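Local coordinates for protein probable arabinosyltransferase B (Mycobacterium tuberculosis H37Rv, PDB 7BVF) that transfers arabinose at the cell membrane, polymerising it into the arabinan of the cell-wall arabinogalactan, at residues 74-79 and 182-186; 320-324 and 508-514. All blocks are in the same frame, centred on the assembly; numbering follows the deposited sequence.

In the fold
Both contacts are buried, but they sit in different parts of the fold. Contact 1 joins two lengths of the concanavalin-like domain, its centre about 28 Å from that of the chain. Contact 2 lies nearer the middle, its centre about 15 Å from that of the chain, where a loop of the GT-C region meets the end of helix 499-511 beside decaprenyl-phosphate. They share no segment, and the centres of contact 1 and contact 2 are about 18 Å apart. Leu74 CD2 and Phe323 CE2 still pack at 4.0 Å, joining the two regions. Contact 1 mixes prolines, backbone carbonyls and aliphatic tips; contact 2 is built round an indole. Each also has an arginine whose polar end is hydrogen-bonded beyond the pair of segments.

Contact 1 of 2, residues 74-79 and 182-186; sequences LTPVDF and RPQIV
Arg182 and Thr75 meet where two distant parts of the concanavalin-like domain close on each other: the lead-in to strand 78-81 and the loop before strand 202-214. The arginine can be followed outward. Its CB packs on Thr75 CG2 at 3.7 Å, the two side chains crossing at about a right angle. CD then comes to 3.9 Å from Val77 O. A bend at chi3 (-71°) brings NH1 to 3.6 Å from Pro76 O, which lies at the edge of the guanidinium near its plane. NH2 has a hydrogen bond to Pro179 O. The prolines add backbone-to-ring packing, with Pro76 CD 3.3 Å from Pro183 O. Farther along, Gln184 runs alongside Leu74, pointing the same way; its CA-H approaches Leu74 O (CA to O 3.3 Å, 137° at the hydrogen). NE2 of that glutamine donates a hydrogen bond to Gly1038 O, so the amide also ties the loop to the C-terminal part of the chain. On the strand side, backbone bonds join Val77 to Thr205 and Phe79 to Ser152. The extended end of Ile185 (chi2 179°) reaches two partners at once: its CD1 packs 3.6 Å from Pro76 CG and 4.0 Å from Phe79 CD1.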
loop_
_atom_site.group_PDB
_atom_site.type_symbol
_atom_site.label_atom_id
_atom_site.label_comp_id
_atom_site.label_asym_id
_atom_site.label_seq_id
_atom_site.Cartn_x
_atom_site.Cartn_y
_atom_site.Cartn_z
ATOM N N LEU A 74 -16.047 -25.809 -15.602
ATOM C CA LEU A 74 -16.715 -24.663 -16.207
ATOM C C LEU A 74 -16.735 -24.715 -17.726
ATOM O O LEU A 74 -17.138 -23.737 -18.356
ATOM C CB LEU A 74 -16.086 -23.340 -15.755
ATOM C CG LEU A 74 -16.607 -22.658 -14.487
ATOM C CD1 LEU A 74 -16.384 -23.509 -13.261
ATOM C CD2 LEU A 74 -15.943 -21.310 -14.312
ATOM N N THR A 75 -16.323 -25.819 -18.335
ATOM C CA THR A 75 -16.188 -25.891 -19.786
ATOM C C THR A 75 -16.000 -27.343 -20.211
ATOM O O THR A 75 -15.280 -28.094 -19.543
ATOM C CB THR A 75 -15.007 -25.031 -20.258
ATOM O OG1 THR A 75 -15.326 -23.642 -20.110
ATOM C CG2 THR A 75 -14.676 -25.292 -21.705
ATOM N N PRO A 76 -16.630 -27.785 -21.298
ATOM C CA PRO A 76 -16.416 -29.160 -21.759
ATOM C C PRO A 76 -15.136 -29.303 -22.561
ATOM O O PRO A 76 -14.340 -28.365 -22.644
ATOM C CB PRO A 76 -17.650 -29.426 -22.622
ATOM C CG PRO A 76 -17.981 -28.096 -23.173
ATOM C CD PRO A 76 -17.655 -27.097 -22.100
ATOM N N VAL A 77 -14.914 -30.478 -23.136
ATOM C CA VAL A 77 -13.845 -30.649 -24.113
ATOM C C VAL A 77 -14.363 -30.431 -25.530
ATOM O O VAL A 77 -13.725 -29.747 -26.332
ATOM C CB VAL A 77 -13.202 -32.039 -23.951
ATOM C CG1 VAL A 77 -12.146 -32.261 -25.006
ATOM C CG2 VAL A 77 -12.599 -32.179 -22.578
ATOM N N ASP A 78 -15.525 -30.993 -25.845
ATOM C CA ASP A 78 -16.196 -30.830 -27.125
ATOM C C ASP A 78 -17.614 -30.327 -26.901
ATOM O O ASP A 78 -18.084 -30.209 -25.769
ATOM C CB ASP A 78 -16.234 -32.151 -27.901
ATOM C CG ASP A 78 -14.889 -32.530 -28.476
ATOM O OD1 ASP A 78 -14.848 -33.402 -29.367
ATOM O OD2 ASP A 78 -13.873 -31.957 -28.040
ATOM N N PHE A 79 -18.295 -30.021 -28.002
ATOM C CA PHE A 79 -19.715 -29.703 -27.962
ATOM C C PHE A 79 -20.263 -29.835 -29.374
ATOM O O PHE A 79 -19.580 -29.485 -30.334
ATOM C CB PHE A 79 -19.957 -28.293 -27.416
ATOM C CG PHE A 79 -21.403 -27.926 -27.311
ATOM C CD1 PHE A 79 -22.171 -28.381 -26.259
ATOM C CD2 PHE A 79 -21.995 -27.122 -28.266
ATOM C CE1 PHE A 79 -23.501 -28.047 -26.161
ATOM C CE2 PHE A 79 -23.325 -26.784 -28.173
ATOM C CZ PHE A 79 -24.079 -27.248 -27.118
ATOM N N ARG A 182 -15.500 -21.928 -26.113
ATOM C CA ARG A 182 -16.338 -23.031 -25.674
ATOM C C ARG A 182 -17.316 -22.533 -24.617
ATOM O O ARG A 182 -16.913 -21.808 -23.702
ATOM C CB ARG A 182 -15.479 -24.162 -25.121
ATOM C CG ARG A 182 -15.016 -25.154 -26.168
ATOM C CD ARG A 182 -13.819 -25.937 -25.685
ATOM N NE ARG A 182 -12.627 -25.103 -25.621
ATOM C CZ ARG A 182 -11.595 -25.340 -24.821
ATOM N NH1 ARG A 182 -11.612 -26.384 -24.009
ATOM N NH2 ARG A 182 -10.549 -24.529 -24.828
ATOM N N PRO A 183 -18.592 -22.886 -24.706
ATOM C CA PRO A 183 -19.568 -22.356 -23.753
ATOM C C PRO A 183 -19.426 -22.995 -22.384
ATOM O O PRO A 183 -19.050 -24.160 -22.251
ATOM C CB PRO A 183 -20.907 -22.722 -24.393
ATOM C CG PRO A 183 -20.608 -23.935 -25.174
ATOM C CD PRO A 183 -19.226 -23.750 -25.713
ATOM N N GLN A 184 -19.736 -22.215 -21.353
ATOM C CA GLN A 184 -19.802 -22.747 -20.000
ATOM C C GLN A 184 -21.135 -23.453 -19.817
ATOM O O GLN A 184 -22.190 -22.829 -19.960
ATOM C CB GLN A 184 -19.645 -21.636 -18.968
ATOM C CG GLN A 184 -20.206 -22.011 -17.616
ATOM C CD GLN A 184 -19.832 -21.036 -16.536
ATOM O OE1 GLN A 184 -19.078 -20.097 -16.767
ATOM N NE2 GLN A 184 -20.355 -21.256 -15.340
ATOM N N ILE A 185 -21.096 -24.739 -19.482
ATOM C CA ILE A 185 -22.287 -25.577 -19.464
ATOM C C ILE A 185 -22.775 -25.758 -18.035
ATOM O O ILE A 185 -21.999 -26.113 -17.142
ATOM C CB ILE A 185 -22.022 -26.936 -20.131
ATOM C CG1 ILE A 185 -21.748 -26.744 -21.616
ATOM C CG2 ILE A 185 -23.204 -27.857 -19.951
ATOM C CD1 ILE A 185 -21.459 -28.013 -22.336
ATOM N N VAL A 186 -24.065 -25.491 -17.820
ATOM C CA VAL A 186 -24.767 -25.911 -16.615
ATOM C C VAL A 186 -26.019 -26.710 -16.930
ATOM O O VAL A 186 -26.701 -27.154 -16.009
ATOM C CB VAL A 186 -25.117 -24.717 -15.702
ATOM C CG1 VAL A 186 -23.861 -24.062 -15.172
ATOM C CG2 VAL A 186 -25.964 -23.711 -16.437
#

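Contact 2 of 2, residues 320-324 and 508-514; sequences FRWFG and VRAKIGP. With DSL (mono-trans, octa-cis decaprenyl-phosphate), chain F.
Ile512 N bonds to Val508 O at 3.0 Å at the C-terminal end of helix 499-511, and both side chains of this pair pack against Trp322 and Phe323 from a loop of the GT-C membrane fold. Trp322 is the centrepiece. Arg509 CG sits over the middle of its six-membered ring, 3.8 Å from the centroid and 12° off the normal, a CH-pi contact. The opposite face carries Arg321 CD, offset toward the rim. At the indole edge, NE1 comes 3.6 Å from Ile512 CG2, while Val508 CG1 lies obliquely near CD1. Phe323, centre of an inverse gamma turn, presents its ring edge to Ile512 CD1. Extended from CG to NE, with CG anti to the backbone N (chi1 -167°), Arg321 brings NH2 within 3.8 Å of Pro514 CD; NH1 is hydrogen-bonded to Trp1028 O. The indole is also about 6 Å from the bound ethambutol. Arg509 and Pro514 belong to the decaprenyl-phosphate pocket, and C48 of the lipid lies obliquely by the Trp322 ring. Arg509 NE has a weak hydrogen bond to Ala505 O; the bend at chi3 (-86°) sets the guanidinium against the prenyl chain, with C41 over one face and C53 in plane at the edge, 3.8 Å from NH1.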
loop_
_atom_site.group_PDB
_atom_site.type_symbol
_atom_site.label_atom_id
_atom_site.label_comp_id
_atom_site.label_asym_id
_atom_site.label_seq_id
_atom_site.Cartn_x
_atom_site.Cartn_y
_atom_site.Cartn_z
ATOM N N PHE A 320 -12.037 -25.105 -4.312
ATOM C CA PHE A 320 -12.466 -23.746 -4.011
ATOM C C PHE A 320 -12.096 -22.735 -5.078
ATOM O O PHE A 320 -12.930 -21.904 -5.427
ATOM C CB PHE A 320 -11.898 -23.282 -2.662
ATOM C CG PHE A 320 -12.680 -23.770 -1.476
ATOM C CD1 PHE A 320 -13.982 -23.362 -1.274
ATOM C CD2 PHE A 320 -12.109 -24.635 -0.562
ATOM C CE1 PHE A 320 -14.697 -23.813 -0.192
ATOM C CE2 PHE A 320 -12.822 -25.084 0.519
ATOM C CZ PHE A 320 -14.114 -24.673 0.705
ATOM N N ARG A 321 -10.876 -22.765 -5.613
ATOM C CA ARG A 321 -10.454 -21.718 -6.531
ATOM C C ARG A 321 -10.228 -22.208 -7.954
ATOM O O ARG A 321 -10.893 -21.727 -8.868
ATOM C CB ARG A 321 -9.189 -21.032 -6.021
ATOM C CG ARG A 321 -8.881 -19.756 -6.764
ATOM C CD ARG A 321 -7.803 -18.985 -6.064
ATOM N NE ARG A 321 -7.132 -18.046 -6.948
ATOM C CZ ARG A 321 -7.475 -16.774 -7.075
ATOM N NH1 ARG A 321 -8.485 -16.289 -6.378
ATOM N NH2 ARG A 321 -6.809 -15.986 -7.899
ATOM N N TRP A 322 -9.335 -23.158 -8.184
ATOM C CA TRP A 322 -8.985 -23.387 -9.576
ATOM C C TRP A 322 -9.935 -24.403 -10.198
ATOM O O TRP A 322 -10.811 -24.961 -9.535
ATOM C CB TRP A 322 -7.520 -23.799 -9.695
ATOM C CG TRP A 322 -6.627 -22.638 -9.401
ATOM C CD1 TRP A 322 -6.380 -21.580 -10.211
ATOM C CD2 TRP A 322 -5.907 -22.390 -8.191
ATOM N NE1 TRP A 322 -5.537 -20.695 -9.594
ATOM C CE2 TRP A 322 -5.232 -21.173 -8.349
ATOM C CE3 TRP A 322 -5.759 -23.087 -6.995
ATOM C CZ2 TRP A 322 -4.424 -20.636 -7.356
ATOM C CZ3 TRP A 322 -4.959 -22.550 -6.009
ATOM C CH2 TRP A 322 -4.302 -21.340 -6.195
ATOM N N PHE A 323 -9.758 -24.645 -11.494
ATOM C CA PHE A 323 -10.780 -25.336 -12.270
ATOM C C PHE A 323 -10.820 -26.820 -11.940
ATOM O O PHE A 323 -10.626 -27.662 -12.820
ATOM C CB PHE A 323 -10.530 -25.139 -13.765
ATOM C CG PHE A 323 -10.740 -23.732 -14.234
ATOM C CD1 PHE A 323 -9.772 -22.770 -14.038
ATOM C CD2 PHE A 323 -11.904 -23.371 -14.878
ATOM C CE1 PHE A 323 -9.969 -21.482 -14.464
ATOM C CE2 PHE A 323 -12.099 -22.083 -15.307
ATOM C CZ PHE A 323 -11.130 -21.138 -15.099
ATOM N N GLY A 324 -11.094 -27.149 -10.680
ATOM C CA GLY A 324 -11.063 -28.525 -10.234
ATOM C C GLY A 324 -9.697 -29.163 -10.246
ATOM O O GLY A 324 -9.599 -30.384 -10.110
ATOM N N VAL A 508 -2.146 -23.943 -14.794
ATOM C CA VAL A 508 -3.337 -23.209 -14.370
ATOM C C VAL A 508 -3.041 -22.380 -13.126
ATOM O O VAL A 508 -3.331 -21.178 -13.074
ATOM C CB VAL A 508 -4.506 -24.178 -14.132
ATOM C CG1 VAL A 508 -5.688 -23.436 -13.566
ATOM C CG2 VAL A 508 -4.885 -24.870 -15.420
ATOM N N ARG A 509 -2.457 -23.015 -12.104
ATOM C CA ARG A 509 -2.184 -22.319 -10.850
ATOM C C ARG A 509 -1.236 -21.146 -11.044
ATOM O O ARG A 509 -1.333 -20.147 -10.325
ATOM C CB ARG A 509 -1.607 -23.294 -9.827
ATOM C CG ARG A 509 -2.648 -24.056 -9.042
ATOM C CD ARG A 509 -2.012 -25.019 -8.065
ATOM N NE ARG A 509 -1.703 -26.297 -8.694
ATOM C CZ ARG A 509 -0.912 -27.223 -8.164
ATOM N NH1 ARG A 509 -0.344 -27.019 -6.986
ATOM N NH2 ARG A 509 -0.687 -28.355 -8.814
ATOM N N ALA A 510 -0.314 -21.241 -12.004
ATOM C CA ALA A 510 0.642 -20.163 -12.220
ATOM C C ALA A 510 0.070 -19.045 -13.075
ATOM O O ALA A 510 0.395 -17.876 -12.850
ATOM C CB ALA A 510 1.913 -20.713 -12.863
ATOM N N LYS A 511 -0.774 -19.371 -14.056
ATOM C CA LYS A 511 -1.360 -18.334 -14.892
ATOM C C LYS A 511 -2.468 -17.575 -14.178
ATOM O O LYS A 511 -2.694 -16.400 -14.480
ATOM C CB LYS A 511 -1.904 -18.938 -16.185
ATOM C CG LYS A 511 -0.840 -19.489 -17.111
ATOM C CD LYS A 511 0.036 -18.385 -17.662
ATOM C CE LYS A 511 1.301 -18.948 -18.284
ATOM N NZ LYS A 511 2.211 -19.532 -17.262
ATOM N N ILE A 512 -3.166 -18.211 -13.241
ATOM C CA ILE A 512 -4.285 -17.546 -12.581
ATOM C C ILE A 512 -3.910 -17.050 -11.193
ATOM O O ILE A 512 -3.907 -15.843 -10.933
ATOM C CB ILE A 512 -5.503 -18.478 -12.490
ATOM C CG1 ILE A 512 -6.080 -18.741 -13.873
ATOM C CG2 ILE A 512 -6.550 -17.886 -11.597
ATOM C CD1 ILE A 512 -7.112 -19.808 -13.871
ATOM N N GLY A 513 -3.589 -17.976 -10.298
ATOM C CA GLY A 513 -3.562 -17.702 -8.884
ATOM C C GLY A 513 -2.522 -16.693 -8.466
ATOM O O GLY A 513 -1.696 -16.243 -9.265
ATOM N N PRO A 514 -2.549 -16.312 -7.194
ATOM C CA PRO A 514 -1.526 -15.397 -6.676
ATOM C C PRO A 514 -0.175 -16.077 -6.579
ATOM O O PRO A 514 0.045 -16.924 -5.708
ATOM C CB PRO A 514 -2.067 -15.012 -5.295
ATOM C CG PRO A 514 -2.940 -16.148 -4.907
ATOM C CD PRO A 514 -3.543 -16.673 -6.172
HETATM C C15 DSL F . 17.352 -34.045 -1.207
HETATM C C16 DSL F . 16.500 -34.100 -2.476
HETATM C C17 DSL F . 15.496 -32.981 -2.343
HETATM C C18 DSL F . 15.737 -31.969 -1.246
HETATM C C19 DSL F . 14.424 -32.813 -3.116
HETATM C C20 DSL F . 13.904 -33.667 -4.283
HETATM C C21 DSL F . 12.362 -33.571 -4.193
HETATM C C22 DSL F . 11.774 -33.940 -5.538
HETATM C C23 DSL F . 12.771 -34.598 -6.475
HETATM C C24 DSL F . 10.480 -33.697 -5.894
HETATM C C25 DSL F . 9.376 -33.047 -4.995
HETATM C C26 DSL F . 8.419 -32.023 -5.681
HETATM C C27 DSL F . 9.219 -30.814 -6.192
HETATM C C28 DSL F . 10.527 -31.036 -6.930
HETATM C C29 DSL F . 8.813 -29.563 -5.992
HETATM C C30 DSL F . 9.576 -28.297 -6.453
HETATM C C31 DSL F . 9.087 -27.127 -5.542
HETATM C C32 DSL F . 9.975 -25.901 -5.543
HETATM C C33 DSL F . 11.447 -26.171 -5.664
HETATM C C34 DSL F . 9.526 -24.650 -5.454
HETATM C C35 DSL F . 8.037 -24.370 -5.357
HETATM C C36 DSL F . 7.465 -23.760 -6.660
HETATM C C37 DSL F . 6.594 -24.690 -7.518
HETATM C C38 DSL F . 7.186 -25.830 -8.314
HETATM C C39 DSL F . 5.297 -24.534 -7.633
HETATM C C40 DSL F . 4.580 -25.547 -8.516
HETATM C C41 DSL F . 3.153 -25.173 -8.933
HETATM C C42 DSL F . 2.759 -23.991 -8.118
HETATM C C43 DSL F . 2.330 -24.257 -6.701
HETATM C C44 DSL F . 2.812 -22.804 -8.605
HETATM C C45 DSL F . 2.445 -21.778 -7.584
HETATM C C46 DSL F . 1.217 -20.949 -7.851
HETATM C C47 DSL F . 0.382 -21.108 -6.608
HETATM C C48 DSL F . -0.276 -19.904 -5.964
HETATM C C49 DSL F . 0.307 -22.340 -6.164
HETATM C C50 DSL F . -0.461 -22.805 -4.965
HETATM C C51 DSL F . 0.376 -22.533 -3.760
HETATM C C52 DSL F . 0.302 -23.844 -3.051
HETATM C C53 DSL F . 0.638 -25.063 -3.884
HETATM C C54 DSL F . -0.049 -23.882 -1.788
HETATM C C55 DSL F . -0.380 -22.567 -1.091
HETATM O O56 DSL F . 0.196 -22.411 0.165
HETATM P P57 DSL F . -0.495 -21.301 1.079
HETATM O O58 DSL F . -1.819 -21.101 0.545
HETATM O O59 DSL F . -0.706 -21.665 2.482
HETATM O O60 DSL F . -0.168 -19.883 0.990
#